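Local coordinates for antifreeze protein (Uncultured bacterium, PDB 6EIO) that probably binds ice and holds back its growth, as a bacterial antifreeze protein with two faces that interact with ice, at residues A[100-105]-A[119-124]; A[93-98]-A[213-218]; A[28-33]-A[173-178]. All blocks are in the same frame, centred on the assembly; numbering follows the deposited sequence.

Overall arrangement
The chain forms a beta-solenoid of parallel strands with one long helix, 81-99, along its flank, the build of the ice-binding-like family. Contact 3 comes first along the chain: residues 28-33, ahead of strand 36-40, lie against strand 174-178. Contact 2 joins the helix to residues 213-218 at the end of strand 207-214, and contact 1 joins the loop leaving that helix to strand 120-124. The centres of contacts 2 and 3 are about 9 Å apart, whereas contact 1 is about 18 Å from contact 2 and 16 Å from contact 3. Contacts 2 and 3 cross along the sequence and touch directly, Ala97 meeting Ile28, while Arg100 of contact 1 packs on Ile28; helix, exit loop and N-terminal segment thus pack together on the coils.

Contact 1 of 3, residues A[100-105]-A[119-124]; sequences RVASDM and PGLYKS
Leu121 pushes one methyl, CD2, into the concave side of the loop formed by residues 100-105. Leu121 CD2 lies 3.6 Å from Arg100 O and 3.8 Å from Val101 CA. Met105 runs alongside the leucine, the two side chains pointing the same way, with Met105 CB 3.9 Å from Leu121 CD2; the methionine is modelled in two conformers, so the touches of its far end are doubtful. With CG anti to its backbone N (chi1 -178°), Leu121 reaches from the strand to the loop, where its wholly apolar end suits the methyl and methylene groups of Ala102, Arg100 and Met105. The backbones also approach, Met105 CA making a CA-H...O contact of 3.5 Å with Leu121 O. The loop owes its curve to a type I turn from Ala102 to Met105, closed by a bond of 3.1 Å from Met105 N to Ala102 O. Farther out, Gln150 NE2 holds Arg100 O, while the guanidinium of Arg100 turns away to the carbonyls of Thr26 and Pro27 and to Asp96. Leu121 also bonds through its backbone to Val106. Here the chain, having run along the flank as helix 81-99, turns back into the parallel coils of the ice-binding-like beta-solenoid.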
loop_
_atom_site.group_PDB
_atom_site.type_symbol
_atom_site.label_atom_id
_atom_site.label_comp_id
_atom_site.label_asym_id
_atom_site.label_seq_id
_atom_site.Cartn_x
_atom_site.Cartn_y
_atom_site.Cartn_z
ATOM N N ARG A 100 -3.293 15.241 -5.856
ATOM C CA ARG A 100 -3.498 16.101 -4.705
ATOM C C ARG A 100 -2.360 17.096 -4.554
ATOM O O ARG A 100 -1.195 16.762 -4.760
ATOM C CB ARG A 100 -3.654 15.274 -3.452
ATOM C CG ARG A 100 -4.927 14.516 -3.554
ATOM C CD ARG A 100 -5.194 13.719 -2.362
ATOM N NE ARG A 100 -6.488 13.061 -2.488
ATOM C CZ ARG A 100 -7.243 12.742 -1.449
ATOM N NH1 ARG A 100 -6.831 13.024 -0.219
ATOM N NH2 ARG A 100 -8.390 12.091 -1.624
ATOM N N VAL A 101 -2.719 18.325 -4.187
ATOM C CA VAL A 101 -1.758 19.378 -3.897
ATOM C C VAL A 101 -2.248 20.162 -2.689
ATOM O O VAL A 101 -3.449 20.267 -2.449
ATOM C CB VAL A 101 -1.549 20.344 -5.089
ATOM C CG1 VAL A 101 -0.848 19.651 -6.244
ATOM C CG2 VAL A 101 -2.877 20.942 -5.550
ATOM N N ALA A 102 -1.311 20.737 -1.943
ATOM C CA ALA A 102 -1.641 21.630 -0.852
ATOM C C ALA A 102 -0.460 22.548 -0.621
ATOM O O ALA A 102 0.693 22.147 -0.766
ATOM C CB ALA A 102 -1.918 20.853 0.433
ATOM N N SER A 103 -0.755 23.786 -0.218
ATOM C CA SER A 103 0.307 24.774 -0.035
ATOM C C SER A 103 1.301 24.351 1.040
ATOM O O SER A 103 2.467 24.767 1.006
ATOM C CB SER A 103 -0.290 26.134 0.325
ATOM O OG SER A 103 -1.043 26.070 1.522
ATOM N N ASP A 104 0.852 23.552 2.004
ATOM C CA ASP A 104 1.670 23.099 3.119
ATOM C C ASP A 104 2.141 21.647 2.967
ATOM O O ASP A 104 2.631 21.062 3.936
ATOM C CB ASP A 104 0.929 23.306 4.444
ATOM C CG ASP A 104 -0.437 22.599 4.495
ATOM O OD1 ASP A 104 -1.053 22.377 3.441
ATOM O OD2 ASP A 104 -0.904 22.261 5.598
ATOM N N MET A 105 2.038 21.063 1.776
ATOM C CA MET A 105 2.535 19.708 1.610
ATOM C C MET A 105 4.045 19.672 1.816
ATOM O O MET A 105 4.751 20.677 1.670
ATOM C CB MET A 105 2.171 19.166 0.240
ATOM C CG MET A 105 3.038 19.685 -0.853
ATOM S SD MET A 105 2.576 18.910 -2.397
ATOM C CE MET A 105 1.251 19.826 -2.949
ATOM N N PRO A 119 0.100 13.794 10.092
ATOM C CA PRO A 119 -0.914 13.706 9.028
ATOM C C PRO A 119 -0.696 14.723 7.923
ATOM O O PRO A 119 -0.230 15.842 8.154
ATOM C CB PRO A 119 -2.225 13.958 9.771
ATOM C CG PRO A 119 -1.940 13.454 11.171
ATOM C CD PRO A 119 -0.529 13.919 11.421
ATOM N N GLY A 120 -1.094 14.340 6.716
ATOM C CA GLY A 120 -1.080 15.255 5.588
ATOM C C GLY A 120 -0.583 14.599 4.323
ATOM O O GLY A 120 -0.772 13.390 4.115
ATOM N N LEU A 121 0.009 15.427 3.464
ATOM C CA LEU A 121 0.383 15.089 2.099
ATOM C C LEU A 121 1.894 15.223 1.962
ATOM O O LEU A 121 2.471 16.262 2.335
ATOM C CB LEU A 121 -0.314 16.057 1.137
ATOM C CG LEU A 121 -0.063 15.826 -0.356
ATOM C CD1 LEU A 121 -0.516 14.453 -0.810
ATOM C CD2 LEU A 121 -0.758 16.915 -1.157
ATOM N N TYR A 122 2.512 14.189 1.398
ATOM C CA TYR A 122 3.951 14.108 1.207
ATOM C C TYR A 122 4.234 13.787 -0.247
ATOM O O TYR A 122 3.515 12.982 -0.856
ATOM C CB TYR A 122 4.541 13.001 2.073
ATOM C CG TYR A 122 4.396 13.275 3.550
ATOM C CD1 TYR A 122 3.256 12.882 4.261
ATOM C CD2 TYR A 122 5.383 13.966 4.234
ATOM C CE1 TYR A 122 3.122 13.149 5.611
ATOM C CE2 TYR A 122 5.265 14.242 5.580
ATOM C CZ TYR A 122 4.139 13.821 6.274
ATOM O OH TYR A 122 4.073 14.101 7.612
ATOM N N LYS A 123 5.305 14.372 -0.779
ATOM C CA LYS A 123 5.699 14.133 -2.160
ATOM C C LYS A 123 7.190 13.840 -2.249
ATOM O O LYS A 123 8.024 14.643 -1.808
ATOM C CB LYS A 123 5.372 15.337 -3.037
ATOM C CG LYS A 123 5.770 15.163 -4.481
ATOM C CD LYS A 123 5.344 16.355 -5.316
ATOM C CE LYS A 123 5.478 16.062 -6.803
ATOM N NZ LYS A 123 4.660 14.878 -7.220
ATOM N N SER A 124 7.505 12.705 -2.861
ATOM C CA SER A 124 8.868 12.317 -3.197
ATOM C C SER A 124 9.052 12.406 -4.701
ATOM O O SER A 124 8.328 11.763 -5.464
ATOM C CB SER A 124 9.151 10.893 -2.728
ATOM O OG SER A 124 10.493 10.532 -3.016
#

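Contact 2 of 3, residues A[93-98]-A[213-218]; sequences AYNDAA and LARNGA. With SO4 (sulfate ion), chain F.
Tyr94 presents a ring face to Arg215, whose NH1 sits over it, 3.2 Å from Tyr94 CD1. The guanidinium meets the ring by its edge, the two planes being 66° apart, and makes an off-centre cation-pi contact with Arg215 CZ 4.8 Å from the centroid of the Tyr94 ring. Arg215 CD lies against Tyr94 CB and CG, and the bend at chi3 (54°) then turns the guanidinium so that NH1 comes over the ring; an aromatic residue thus serves both the aliphatic and the charged part. One residue on, Asn95 ND2 gives a hydrogen bond to a water at 2.7 Å, which also accepts from Arg215 NH1 at 2.8 Å and donates to sulfate O3. The same oxygen takes a nearly straight bond from Arg215 NH2, 2.8 Å to sulfate O3 with 171° at the hydrogen; the sulfate probably came from the crystallisation liquor. Losing this guanidinium to an alanine would probably leave the Tyr94 face without its cation, sulfate O3 without the NH2 donor and the water without the NH1 donor. Farther along the helix, small Ala97 and Ala98 let it settle on Gln177. Such side-on packing of a single long helix against the coils is a hallmark of the ice-binding-like beta-solenoid.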
loop_
_atom_site.group_PDB
_atom_site.type_symbol
_atom_site.label_atom_id
_atom_site.label_comp_id
_atom_site.label_asym_id
_atom_site.label_seq_id
_atom_site.Cartn_x
_atom_site.Cartn_y
_atom_site.Cartn_z
ATOM N N ALA A 93 -8.405 5.891 -7.988
ATOM C CA ALA A 93 -7.740 6.180 -6.723
ATOM C C ALA A 93 -6.296 6.634 -6.937
ATOM O O ALA A 93 -5.823 7.563 -6.277
ATOM C CB ALA A 93 -7.768 4.944 -5.828
ATOM N N TYR A 94 -5.584 5.962 -7.846
ATOM C CA TYR A 94 -4.218 6.345 -8.172
ATOM C C TYR A 94 -4.165 7.789 -8.665
ATOM O O TYR A 94 -3.330 8.587 -8.233
ATOM C CB TYR A 94 -3.710 5.390 -9.250
ATOM C CG TYR A 94 -2.310 5.680 -9.748
ATOM C CD1 TYR A 94 -2.082 6.644 -10.733
ATOM C CD2 TYR A 94 -1.213 4.977 -9.252
ATOM C CE1 TYR A 94 -0.803 6.884 -11.213
ATOM C CE2 TYR A 94 0.065 5.221 -9.727
ATOM C CZ TYR A 94 0.272 6.172 -10.704
ATOM O OH TYR A 94 1.544 6.381 -11.147
ATOM N N ASN A 95 -5.055 8.125 -9.599
ATOM C CA ASN A 95 -5.050 9.467 -10.168
ATOM C C ASN A 95 -5.433 10.505 -9.116
ATOM O O ASN A 95 -4.865 11.609 -9.095
ATOM C CB ASN A 95 -5.995 9.535 -11.367
ATOM C CG ASN A 95 -5.512 8.767 -12.585
ATOM O OD1 ASN A 95 -6.342 8.361 -13.435
ATOM N ND2 ASN A 95 -4.224 8.592 -12.722
ATOM N N ASP A 96 -6.392 10.180 -8.246
ATOM C CA ASP A 96 -6.766 11.065 -7.145
ATOM C C ASP A 96 -5.554 11.332 -6.262
ATOM O O ASP A 96 -5.167 12.480 -6.014
ATOM C CB ASP A 96 -7.917 10.371 -6.379
ATOM C CG ASP A 96 -8.368 11.077 -5.111
ATOM O OD1 ASP A 96 -8.032 12.249 -4.908
ATOM O OD2 ASP A 96 -9.047 10.412 -4.298
ATOM N N ALA A 97 -4.915 10.261 -5.813
ATOM C CA ALA A 97 -3.745 10.389 -4.951
ATOM C C ALA A 97 -2.665 11.231 -5.607
ATOM O O ALA A 97 -2.085 12.108 -4.965
ATOM C CB ALA A 97 -3.207 8.998 -4.615
ATOM N N ALA A 98 -2.373 10.966 -6.885
ATOM C CA ALA A 98 -1.269 11.635 -7.565
ATOM C C ALA A 98 -1.553 13.111 -7.819
ATOM O O ALA A 98 -0.612 13.902 -7.956
ATOM C CB ALA A 98 -0.980 10.933 -8.890
ATOM N N LEU A 213 -2.016 -3.064 -4.461
ATOM C CA LEU A 213 -2.867 -2.829 -5.630
ATOM C C LEU A 213 -1.961 -2.398 -6.790
ATOM O O LEU A 213 -1.529 -1.242 -6.848
ATOM C CB LEU A 213 -3.920 -1.762 -5.312
ATOM C CG LEU A 213 -4.735 -2.011 -4.042
ATOM C CD1 LEU A 213 -5.711 -0.875 -3.799
ATOM C CD2 LEU A 213 -5.475 -3.356 -4.060
ATOM N N ALA A 214 -1.665 -3.334 -7.687
ATOM C CA ALA A 214 -0.829 -3.074 -8.843
ATOM C C ALA A 214 -1.726 -2.912 -10.066
ATOM O O ALA A 214 -2.546 -3.779 -10.373
ATOM C CB ALA A 214 0.157 -4.219 -9.057
ATOM N N ARG A 215 -1.568 -1.790 -10.758
ATOM C CA ARG A 215 -2.433 -1.494 -11.890
ATOM C C ARG A 215 -2.067 -2.309 -13.124
ATOM O O ARG A 215 -2.891 -3.067 -13.648
ATOM C CB ARG A 215 -2.405 -0.004 -12.216
ATOM C CG ARG A 215 -3.118 0.841 -11.164
ATOM C CD ARG A 215 -3.117 2.326 -11.523
ATOM N NE ARG A 215 -3.672 2.538 -12.862
ATOM C CZ ARG A 215 -3.497 3.620 -13.600
ATOM N NH1 ARG A 215 -2.839 4.647 -13.101
ATOM N NH2 ARG A 215 -3.983 3.660 -14.833
ATOM N N ASN A 216 -0.844 -2.132 -13.630
ATOM C CA ASN A 216 -0.522 -2.694 -14.932
ATOM C C ASN A 216 0.429 -3.870 -14.882
ATOM O O ASN A 216 0.485 -4.642 -15.845
ATOM C CB ASN A 216 -0.008 -1.594 -15.857
ATOM C CG ASN A 216 -1.078 -0.564 -16.126
ATOM O OD1 ASN A 216 -2.281 -0.870 -16.128
ATOM N ND2 ASN A 216 -0.664 0.670 -16.329
ATOM N N GLY A 217 1.165 -4.030 -13.787
ATOM C CA GLY A 217 2.116 -5.101 -13.640
ATOM C C GLY A 217 1.651 -6.200 -12.713
ATOM O O GLY A 217 0.451 -6.470 -12.572
ATOM N N ALA A 218 2.631 -6.864 -12.126
ATOM C CA ALA A 218 2.426 -8.121 -11.436
ATOM C C ALA A 218 2.606 -7.950 -9.942
ATOM O O ALA A 218 3.391 -7.106 -9.488
ATOM C CB ALA A 218 3.448 -9.145 -11.914
HETATM S S SO4 F . -5.091 6.554 -17.095
HETATM O O1 SO4 F . -4.687 7.358 -18.249
HETATM O O2 SO4 F . -5.852 7.387 -16.161
HETATM O O3 SO4 F . -3.909 5.983 -16.455
HETATM O O4 SO4 F . -5.944 5.465 -17.578
HETATM O O HOH W 1 -2.704 7.101 -14.452
#

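Contact 3 of 3, residues A[28-33]-A[173-178]; sequences ITLGSA and NIYWQV
Tyr175 has CG beside its backbone N and anti to the carbonyl carbon (chi1 -54°), which sends the ring out from strand 174-178 toward Ile28; the isoleucine, its CD1 arm extended (chi2 170°), runs back over that ring in the opposite direction. The two thereby join a coil of the beta-solenoid to the N-terminal segment that precedes strand 36-40. Ile28 lies over one ring face with two carbons. Its CB makes a CH-pi contact 3.9 Å from the centroid of the Tyr175 ring, set off toward the rim on the hydroxyl side, and its CD1 rests on the other end of the ring, 3.7 Å from Tyr175 CG. An isoleucine suits the place: its CB and the CD1 at the end of its longer arm span the face, and the side chain also packs against Val148 of the next strand, Ala97 of helix 81-99 and the guanidinium of Arg100. Leu30 adds a looser touch, its CD2 4.5 Å from Tyr175 CE2, and extends the apolar surface toward Thr193 and Ile195. Beyond it the chain makes a short 3-10 turn, held by Ala33 N bonding to Leu30 O at 3.0 Å.

Tyrosine suits its own place because its ring takes the isoleucine on its face while its hydroxyl meets the backbone. Ile28 N gives Tyr175 OH a weak hydrogen bond of 3.3 Å, bent to 149° at the hydrogen. In this buried contact the phenol oxygen has a further partner: a water in the ring plane lies 2.7 Å from Tyr175 OH, and this water donates a hydrogen bond of 2.8 Å to Ile28 O.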
loop_
_atom_site.group_PDB
_atom_site.type_symbol
_atom_site.label_atom_id
_atom_site.label_comp_id
_atom_site.label_asym_id
_atom_site.label_seq_id
_atom_site.Cartn_x
_atom_site.Cartn_y
_atom_site.Cartn_z
ATOM N N ILE A 28 -8.929 8.602 0.425
ATOM C CA ILE A 28 -8.903 8.269 -0.997
ATOM C C ILE A 28 -9.890 7.129 -1.222
ATOM O O ILE A 28 -9.677 6.005 -0.750
ATOM C CB ILE A 28 -7.498 7.885 -1.462
ATOM C CG1 ILE A 28 -6.593 9.102 -1.320
ATOM C CG2 ILE A 28 -7.519 7.380 -2.916
ATOM C CD1 ILE A 28 -5.146 8.795 -1.512
ATOM N N THR A 29 -10.973 7.400 -1.940
ATOM C CA THR A 29 -11.965 6.379 -2.254
ATOM C C THR A 29 -11.319 5.279 -3.085
ATOM O O THR A 29 -10.760 5.573 -4.149
ATOM C CB THR A 29 -13.076 7.057 -3.070
ATOM O OG1 THR A 29 -13.764 7.997 -2.247
ATOM C CG2 THR A 29 -14.076 6.045 -3.579
ATOM N N LEU A 30 -11.431 4.031 -2.635
ATOM C CA LEU A 30 -10.935 2.870 -3.361
ATOM C C LEU A 30 -12.040 2.134 -4.098
ATOM O O LEU A 30 -11.755 1.188 -4.843
ATOM C CB LEU A 30 -10.233 1.898 -2.404
ATOM C CG LEU A 30 -9.068 2.499 -1.624
ATOM C CD1 LEU A 30 -8.521 1.452 -0.659
ATOM C CD2 LEU A 30 -7.959 3.045 -2.517
ATOM N N GLY A 31 -13.284 2.545 -3.910
ATOM C CA GLY A 31 -14.359 1.910 -4.635
ATOM C C GLY A 31 -14.393 0.408 -4.407
ATOM O O GLY A 31 -14.291 -0.094 -3.275
ATOM N N SER A 32 -14.553 -0.319 -5.511
ATOM C CA SER A 32 -14.693 -1.763 -5.447
ATOM C C SER A 32 -13.389 -2.479 -5.086
ATOM O O SER A 32 -13.399 -3.706 -4.957
ATOM C CB SER A 32 -15.278 -2.258 -6.776
ATOM O OG SER A 32 -14.439 -1.908 -7.849
ATOM N N ALA A 33 -12.287 -1.753 -4.884
ATOM C CA ALA A 33 -11.076 -2.364 -4.372
ATOM C C ALA A 33 -11.078 -2.515 -2.863
ATOM O O ALA A 33 -10.160 -3.153 -2.348
ATOM C CB ALA A 33 -9.835 -1.587 -4.817
ATOM N N ASN A 173 -5.827 4.386 6.800
ATOM C CA ASN A 173 -5.785 5.815 6.538
ATOM C C ASN A 173 -4.452 6.261 5.954
ATOM O O ASN A 173 -4.191 7.470 5.879
ATOM C CB ASN A 173 -6.071 6.571 7.839
ATOM C CG ASN A 173 -7.521 6.460 8.292
ATOM O OD1 ASN A 173 -8.276 5.588 7.861
ATOM N ND2 ASN A 173 -7.908 7.361 9.179
ATOM N N ILE A 174 -3.626 5.305 5.519
ATOM C CA ILE A 174 -2.305 5.551 4.963
ATOM C C ILE A 174 -2.307 5.050 3.518
ATOM O O ILE A 174 -2.687 3.902 3.260
ATOM C CB ILE A 174 -1.217 4.826 5.780
ATOM C CG1 ILE A 174 -1.190 5.336 7.222
ATOM C CG2 ILE A 174 0.154 4.977 5.101
ATOM C CD1 ILE A 174 -0.389 4.447 8.152
ATOM N N TYR A 175 -1.860 5.901 2.595
ATOM C CA TYR A 175 -1.863 5.585 1.176
ATOM C C TYR A 175 -0.506 5.917 0.578
ATOM O O TYR A 175 0.025 7.017 0.800
ATOM C CB TYR A 175 -2.916 6.403 0.461
ATOM C CG TYR A 175 -4.304 6.287 1.035
ATOM C CD1 TYR A 175 -4.713 7.140 2.049
ATOM C CD2 TYR A 175 -5.207 5.351 0.556
ATOM C CE1 TYR A 175 -5.988 7.090 2.550
ATOM C CE2 TYR A 175 -6.490 5.283 1.056
ATOM C CZ TYR A 175 -6.882 6.186 2.044
ATOM O OH TYR A 175 -8.164 6.227 2.534
ATOM N N TRP A 176 0.014 4.992 -0.221
ATOM C CA TRP A 176 1.288 5.128 -0.916
ATOM C C TRP A 176 0.993 5.037 -2.412
ATOM O O TRP A 176 0.630 3.963 -2.903
ATOM C CB TRP A 176 2.259 4.005 -0.537
ATOM C CG TRP A 176 2.437 3.729 0.919
ATOM C CD1 TRP A 176 1.619 2.969 1.715
ATOM C CD2 TRP A 176 3.544 4.121 1.760
ATOM N NE1 TRP A 176 2.116 2.898 2.991
ATOM C CE2 TRP A 176 3.300 3.580 3.043
ATOM C CE3 TRP A 176 4.725 4.843 1.551
ATOM C CZ2 TRP A 176 4.197 3.734 4.095
ATOM C CZ3 TRP A 176 5.612 5.003 2.611
ATOM C CH2 TRP A 176 5.340 4.458 3.862
ATOM N N GLN A 177 1.148 6.147 -3.132
ATOM C CA GLN A 177 0.962 6.176 -4.574
ATOM C C GLN A 177 2.346 6.049 -5.210
ATOM O O GLN A 177 3.213 6.902 -4.994
ATOM C CB GLN A 177 0.264 7.487 -4.968
ATOM C CG GLN A 177 0.133 7.671 -6.474
ATOM C CD GLN A 177 1.323 8.356 -7.101
ATOM O OE1 GLN A 177 1.846 9.347 -6.573
ATOM N NE2 GLN A 177 1.772 7.820 -8.232
ATOM N N VAL A 178 2.549 4.971 -5.965
ATOM C CA VAL A 178 3.861 4.591 -6.461
ATOM C C VAL A 178 3.830 4.654 -7.988
ATOM O O VAL A 178 3.098 3.896 -8.638
ATOM C CB VAL A 178 4.237 3.191 -5.958
ATOM C CG1 VAL A 178 5.576 2.743 -6.551
ATOM C CG2 VAL A 178 4.262 3.145 -4.441
HETATM O O HOH W 2 -9.679 4.320 1.464
#